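Local coordinates for hypothetical protein, GDSL-like Lipase/Acylhydrolase family protein (Bacteroides uniformis, PDB 4M8K) that is probably a hydrolase of the GDSL-like lipase/acylhydrolase family, cleaving ester or acyl bonds in a substrate not yet identified, at residues Ser24-Ser29 / Arg100-Arg105; Arg78-Ser83 / His107-Pro112. One frame throughout, in Å; residues are numbered along the deposited sequence.

Interaction 1. Residues Ser24-Ser29 / Arg100-Arg105. With ACT (acetate ion), chain C.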
loop_
_atom_site.group_PDB
_atom_site.type_symbol
_atom_site.label_atom_id
_atom_site.label_comp_id
_atom_site.label_asym_id
_atom_site.label_seq_id
_atom_site.Cartn_x
_atom_site.Cartn_y
_atom_site.Cartn_z
ATOM N N SER A 24 -3.545 -9.622 -2.464
ATOM C CA SER A 24 -3.319 -9.085 -1.151
ATOM C C SER A 24 -2.838 -7.629 -1.239
ATOM O O SER A 24 -2.213 -7.217 -2.232
ATOM C CB SER A 24 -2.309 -9.958 -0.418
ATOM O OG SER A 24 -2.846 -11.183 0.067
ATOM N N ILE A 25 -3.139 -6.860 -0.193
ATOM C CA ILE A 25 -2.793 -5.430 -0.087
ATOM C C ILE A 25 -1.954 -5.228 1.175
ATOM O O ILE A 25 -2.302 -5.773 2.220
ATOM C CB ILE A 25 -4.073 -4.587 -0.017
ATOM C CG1 ILE A 25 -4.910 -4.802 -1.296
ATOM C CG2 ILE A 25 -3.770 -3.093 0.125
ATOM C CD1 ILE A 25 -6.375 -4.965 -1.001
ATOM N N LEU A 26 -0.856 -4.460 1.047
ATOM C CA LEU A 26 -0.054 -3.960 2.168
ATOM C C LEU A 26 -0.190 -2.444 2.106
ATOM O O LEU A 26 0.365 -1.802 1.204
ATOM C CB LEU A 26 1.383 -4.407 2.036
ATOM C CG LEU A 26 2.309 -4.071 3.177
ATOM C CD1 LEU A 26 1.869 -4.781 4.421
ATOM C CD2 LEU A 26 3.758 -4.426 2.862
ATOM N N GLY A 27 -1.027 -1.889 2.989
ATOM C CA GLY A 27 -1.455 -0.488 2.882
ATOM C C GLY A 27 -1.522 0.276 4.168
ATOM O O GLY A 27 -1.199 -0.223 5.288
ATOM N N ASP A 28 -1.957 1.510 3.992
ATOM C CA ASP A 28 -2.203 2.450 5.061
ATOM C C ASP A 28 -3.721 2.816 5.087
ATOM O O ASP A 28 -4.535 2.044 4.589
ATOM C CB ASP A 28 -1.277 3.661 4.921
ATOM C CG ASP A 28 -1.476 4.416 3.605
ATOM O OD1 ASP A 28 -2.582 4.387 3.007
ATOM O OD2 ASP A 28 -0.491 5.027 3.150
ATOM N N SER A 29 -4.085 3.974 5.642
ATOM C CA SER A 29 -5.519 4.366 5.746
ATOM C C SER A 29 -6.249 4.283 4.424
ATOM O O SER A 29 -7.445 4.021 4.411
ATOM C CB SER A 29 -5.697 5.802 6.214
ATOM O OG SER A 29 -5.337 6.041 7.555
ATOM N N ARG A 100 4.480 -1.308 13.695
ATOM C CA ARG A 100 3.442 -1.244 12.666
ATOM C C ARG A 100 3.883 -0.873 11.272
ATOM O O ARG A 100 3.026 -0.706 10.392
ATOM C CB ARG A 100 2.369 -0.214 13.042
ATOM C CG ARG A 100 2.901 1.235 13.063
ATOM C CD ARG A 100 1.923 2.180 13.820
ATOM N NE ARG A 100 2.002 1.923 15.241
ATOM C CZ ARG A 100 1.196 2.474 16.140
ATOM N NH1 ARG A 100 0.195 3.286 15.778
ATOM N NH2 ARG A 100 1.370 2.183 17.393
ATOM N N SER A 101 5.175 -0.777 11.036
ATOM C CA SER A 101 5.643 -0.298 9.761
ATOM C C SER A 101 5.439 -1.350 8.703
ATOM O O SER A 101 5.314 -2.529 9.052
ATOM C CB SER A 101 7.107 0.108 9.884
ATOM O OG SER A 101 7.871 -0.970 10.342
ATOM N N PHE A 102 5.419 -0.954 7.420
ATOM C CA PHE A 102 5.097 -1.919 6.350
ATOM C C PHE A 102 6.080 -3.074 6.468
ATOM O O PHE A 102 5.730 -4.205 6.283
ATOM C CB PHE A 102 5.207 -1.329 4.952
ATOM C CG PHE A 102 4.001 -0.532 4.503
ATOM C CD1 PHE A 102 3.296 0.262 5.359
ATOM C CD2 PHE A 102 3.613 -0.584 3.185
ATOM C CE1 PHE A 102 2.170 0.945 4.929
ATOM C CE2 PHE A 102 2.543 0.142 2.730
ATOM C CZ PHE A 102 1.811 0.902 3.604
ATOM N N ILE A 103 7.326 -2.751 6.763
ATOM C CA ILE A 103 8.410 -3.744 6.712
ATOM C C ILE A 103 8.317 -4.789 7.813
ATOM O O ILE A 103 8.951 -5.851 7.725
ATOM C CB ILE A 103 9.795 -3.077 6.653
ATOM C CG1 ILE A 103 10.058 -2.188 7.874
ATOM C CG2 ILE A 103 9.950 -2.289 5.351
ATOM C CD1 ILE A 103 11.399 -1.480 7.752
ATOM N N THR A 104 7.459 -4.554 8.782
ATOM C CA THR A 104 7.212 -5.523 9.832
ATOM C C THR A 104 6.008 -6.405 9.547
ATOM O O THR A 104 5.779 -7.345 10.276
ATOM C CB THR A 104 6.985 -4.826 11.187
ATOM O OG1 THR A 104 5.721 -4.145 11.172
ATOM C CG2 THR A 104 8.099 -3.820 11.460
ATOM N N ARG A 105 5.247 -6.104 8.489
ATOM C CA ARG A 105 4.005 -6.827 8.191
ATOM C C ARG A 105 4.050 -7.716 6.976
ATOM O O ARG A 105 3.069 -8.319 6.604
ATOM C CB ARG A 105 2.913 -5.793 8.057
ATOM C CG ARG A 105 2.506 -5.257 9.437
ATOM C CD ARG A 105 2.013 -3.820 9.416
ATOM N NE ARG A 105 1.004 -3.636 8.395
ATOM C CZ ARG A 105 0.785 -2.530 7.713
ATOM N NH1 ARG A 105 1.466 -1.423 7.937
ATOM N NH2 ARG A 105 -0.132 -2.549 6.791
HETATM C C ACT C . -2.962 7.471 6.300
HETATM O O ACT C . -3.898 8.014 6.910
HETATM O OXT ACT C . -2.524 6.391 6.697
HETATM C CH3 ACT C . -2.356 8.078 5.070
#

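Interaction 2. Residues Arg78-Ser83 / His107-Pro112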
loop_
_atom_site.group_PDB
_atom_site.type_symbol
_atom_site.label_atom_id
_atom_site.label_comp_id
_atom_site.label_asym_id
_atom_site.label_seq_id
_atom_site.Cartn_x
_atom_site.Cartn_y
_atom_site.Cartn_z
ATOM N N ARG A 78 -5.590 -11.142 1.510
ATOM C CA ARG A 78 -5.477 -10.437 2.767
ATOM C C ARG A 78 -5.391 -8.964 2.483
ATOM O O ARG A 78 -4.605 -8.552 1.663
ATOM C CB ARG A 78 -4.228 -10.828 3.563
ATOM C CG ARG A 78 -4.264 -12.224 4.168
ATOM C CD ARG A 78 -5.407 -12.430 5.191
ATOM N NE ARG A 78 -5.168 -13.724 5.834
ATOM C CZ ARG A 78 -4.288 -13.934 6.828
ATOM N NH1 ARG A 78 -3.587 -12.941 7.378
ATOM N NH2 ARG A 78 -4.132 -15.167 7.294
ATOM N N ASN A 79 -6.169 -8.183 3.227
ATOM C CA ASN A 79 -5.993 -6.732 3.280
ATOM C C ASN A 79 -5.279 -6.298 4.585
ATOM O O ASN A 79 -5.931 -5.965 5.598
ATOM C CB ASN A 79 -7.332 -6.017 3.123
ATOM C CG ASN A 79 -7.154 -4.515 2.978
ATOM O OD1 ASN A 79 -6.032 -4.036 2.921
ATOM N ND2 ASN A 79 -8.259 -3.766 3.054
ATOM N N ASN A 80 -3.961 -6.345 4.528
ATOM C CA ASN A 80 -3.133 -5.884 5.641
ATOM C C ASN A 80 -2.843 -4.404 5.505
ATOM O O ASN A 80 -1.787 -3.996 5.038
ATOM C CB ASN A 80 -1.834 -6.683 5.722
ATOM C CG ASN A 80 -1.149 -6.537 7.060
ATOM O OD1 ASN A 80 -1.277 -5.500 7.729
ATOM N ND2 ASN A 80 -0.422 -7.564 7.463
ATOM N N SER A 81 -3.808 -3.606 5.929
ATOM C CA SER A 81 -3.736 -2.165 5.867
ATOM C C SER A 81 -3.987 -1.609 7.251
ATOM O O SER A 81 -4.764 -2.154 8.015
ATOM C CB SER A 81 -4.697 -1.579 4.817
ATOM O OG SER A 81 -4.391 -2.023 3.471
ATOM N N TYR A 82 -3.295 -0.500 7.545
ATOM C CA TYR A 82 -3.109 0.026 8.885
ATOM C C TYR A 82 -2.956 1.544 8.817
ATOM O O TYR A 82 -1.955 2.074 8.318
ATOM C CB TYR A 82 -1.878 -0.615 9.503
ATOM C CG TYR A 82 -1.692 -0.490 11.025
ATOM C CD1 TYR A 82 -1.803 0.728 11.701
ATOM C CD2 TYR A 82 -1.363 -1.612 11.782
ATOM C CE1 TYR A 82 -1.627 0.812 13.088
ATOM C CE2 TYR A 82 -1.191 -1.536 13.156
ATOM C CZ TYR A 82 -1.304 -0.311 13.800
ATOM O OH TYR A 82 -1.087 -0.243 15.161
ATOM N N SER A 83 -3.930 2.236 9.408
ATOM C CA SER A 83 -4.004 3.705 9.391
ATOM C C SER A 83 -2.799 4.374 9.985
ATOM O O SER A 83 -2.365 4.040 11.069
ATOM C CB SER A 83 -5.202 4.200 10.204
ATOM O OG SER A 83 -6.374 3.837 9.584
ATOM N N HIS A 107 5.279 -10.670 6.277
ATOM C CA HIS A 107 4.955 -12.105 6.404
ATOM C C HIS A 107 3.476 -12.425 6.529
ATOM O O HIS A 107 3.118 -13.607 6.501
ATOM C CB HIS A 107 5.661 -12.750 7.617
ATOM C CG HIS A 107 7.157 -12.680 7.568
ATOM N ND1 HIS A 107 7.939 -13.723 7.133
ATOM C CD2 HIS A 107 8.017 -11.678 7.900
ATOM C CE1 HIS A 107 9.208 -13.383 7.209
ATOM N NE2 HIS A 107 9.284 -12.145 7.674
ATOM N N ASN A 108 2.617 -11.437 6.699
ATOM C CA ASN A 108 1.220 -11.730 6.955
ATOM C C ASN A 108 0.335 -11.195 5.831
ATOM O O ASN A 108 -0.407 -10.226 6.015
ATOM C CB ASN A 108 0.845 -11.166 8.331
ATOM C CG ASN A 108 -0.468 -11.655 8.839
ATOM O OD1 ASN A 108 -1.013 -12.688 8.446
ATOM N ND2 ASN A 108 -1.017 -10.875 9.762
ATOM N N LEU A 109 0.420 -11.856 4.665
ATOM C CA LEU A 109 -0.337 -11.504 3.468
ATOM C C LEU A 109 -1.046 -12.691 2.813
ATOM O O LEU A 109 -1.508 -12.585 1.668
ATOM C CB LEU A 109 0.625 -10.896 2.460
ATOM C CG LEU A 109 1.306 -9.588 2.906
ATOM C CD1 LEU A 109 2.274 -9.127 1.833
ATOM C CD2 LEU A 109 0.285 -8.525 3.144
ATOM N N GLY A 110 -1.065 -13.828 3.514
ATOM C CA GLY A 110 -1.611 -15.064 2.997
ATOM C C GLY A 110 -0.756 -15.656 1.890
ATOM O O GLY A 110 0.475 -15.552 1.924
ATOM N N THR A 111 -1.427 -16.180 0.860
ATOM C CA THR A 111 -0.754 -16.767 -0.312
ATOM C C THR A 111 -1.221 -16.067 -1.586
ATOM O O THR A 111 -1.926 -16.620 -2.381
ATOM C CB THR A 111 -1.015 -18.310 -0.405
ATOM O OG1 THR A 111 -0.670 -18.903 0.847
ATOM C CG2 THR A 111 -0.131 -18.973 -1.419
ATOM N N PRO A 112 -0.784 -14.831 -1.794
ATOM C CA PRO A 112 -1.236 -14.077 -2.929
ATOM C C PRO A 112 -0.498 -14.405 -4.198
ATOM O O PRO A 112 0.652 -14.856 -4.168
ATOM C CB PRO A 112 -0.911 -12.642 -2.555
ATOM C CG PRO A 112 0.327 -12.786 -1.686
ATOM C CD PRO A 112 0.183 -14.081 -0.974
HETATM O O HOH W 1 -2.979 -10.129 6.679
#

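Interaction 1. Residues Ser24-Ser29 / Arg100-Arg105
Phe102 sets its ring obliquely against Leu26 and Gly27. The two side chains of Phe102 and Leu26 run past each other in opposite directions, with Leu26 CG 3.7 Å from Phe102 CD2; Leu26 reaches the ring because its CG stands anti to the backbone N (chi1 -175°). Farther out, Phe102 CE2 comes to 3.3 Å from Leu26 O, and Phe102 CZ to 3.4 Å from Gly27 C. From Phe102 to Thr104 the chain turns helically, and Ser101 O accepts hydrogen bonds from both N and OG1 of Thr104. Arg105 then turns back toward the strand. Its NH2 gives Gly27 O a nearly straight bond of 3.0 Å (165°), in the planes of both the carbonyl and the guanidinium, while Leu26 CD1 lies over one face of the group. The same NH2 also bonds Asn80 O, and NH1 reaches back to Arg100 O at 3.0 Å, so several backbone carbonyls fix its rotation.

Gly27-Asp28-Ser29 fits the GDS motif of the family, in which the serine is the nucleophile. An acetate, probably from the crystallisation liquor, accepts from Ser29 N (3.1 Å) as well as from Gly84 N and Asn122 ND2, consistent with an oxyanion hole. Behind this site, strand 22-27 runs between strands 75-81 and 114-118, and Leu26 also packs on Leu153 of helix 146-160.

Interaction 2. Residues Arg78-Ser83 / His107-Pro112
Asn108 O is held by two donors: Asn80 ND2 at 3.0 Å, along a nearly straight N-H line (169°), and a water whose oxygen lies 2.7 Å from Asn108 O. The carbonyl oxygen stays close to the plane of the Asn80 amide, and the side-chain amides of Asn80 and Asn108 stand almost perpendicular. Asn80 can present ND2 because its CG is anti to the backbone N (chi1 -163°), while its OD1 is taken by Asn42 ND2, so both ends of the amide are used and its flip is settled.

Arg78 reaches the same loop from farther back on the strand. Its NH1 donates to Asn108 OD1 at 2.8 Å, but the bond is bent (134°) and the donor sits above the carbonyl plane. That NH1 also gives a hydrogen to the water, which thereby bridges it to Asn108 O. Bent at chi2, the chain lays Arg78 CG 3.5 Å from Leu109 C, against the Leu109-Gly110 peptide; Gly110 has a positive phi and packs its backbone tightly on that CG. An alanine in place of Arg78 would probably cost Asn108 OD1 the NH1 bond, leave the water with one fewer partner here and uncover the Leu109-Gly110 peptide. Alongside these bonds, Leu109 CD2 touches Asn80 CB at 3.8 Å.

Strand 75-81 is an outermost strand of the parallel sheet, bonded to strand 22-27, and the loop 107-112 leads into strand 114-118 on the other side of 22-27; Leu109 meanwhile packs on Leu157 of helix 146-160.

Both contacts tie the long connection between strands 75-81 and 114-118 back onto the parallel sheet, residues 100-105 onto strand 22-27 and residues 107-112 onto its neighbour 75-81. Interaction 1 is buried: an aromatic ring and a leucine, with a guanidinium spent on backbone carbonyls, just behind the probable active site. Interaction 2 is partly buried, away from that site, and relies on amides, an arginine and a water. They meet directly. The Arg105 guanidinium, bonded to carbonyls on both strands, joins the two contacts, and Ser24 OG is 2.5 Å from Leu109 O, a second probable hydrogen bond, which links the loop 107-112 to strand 22-27.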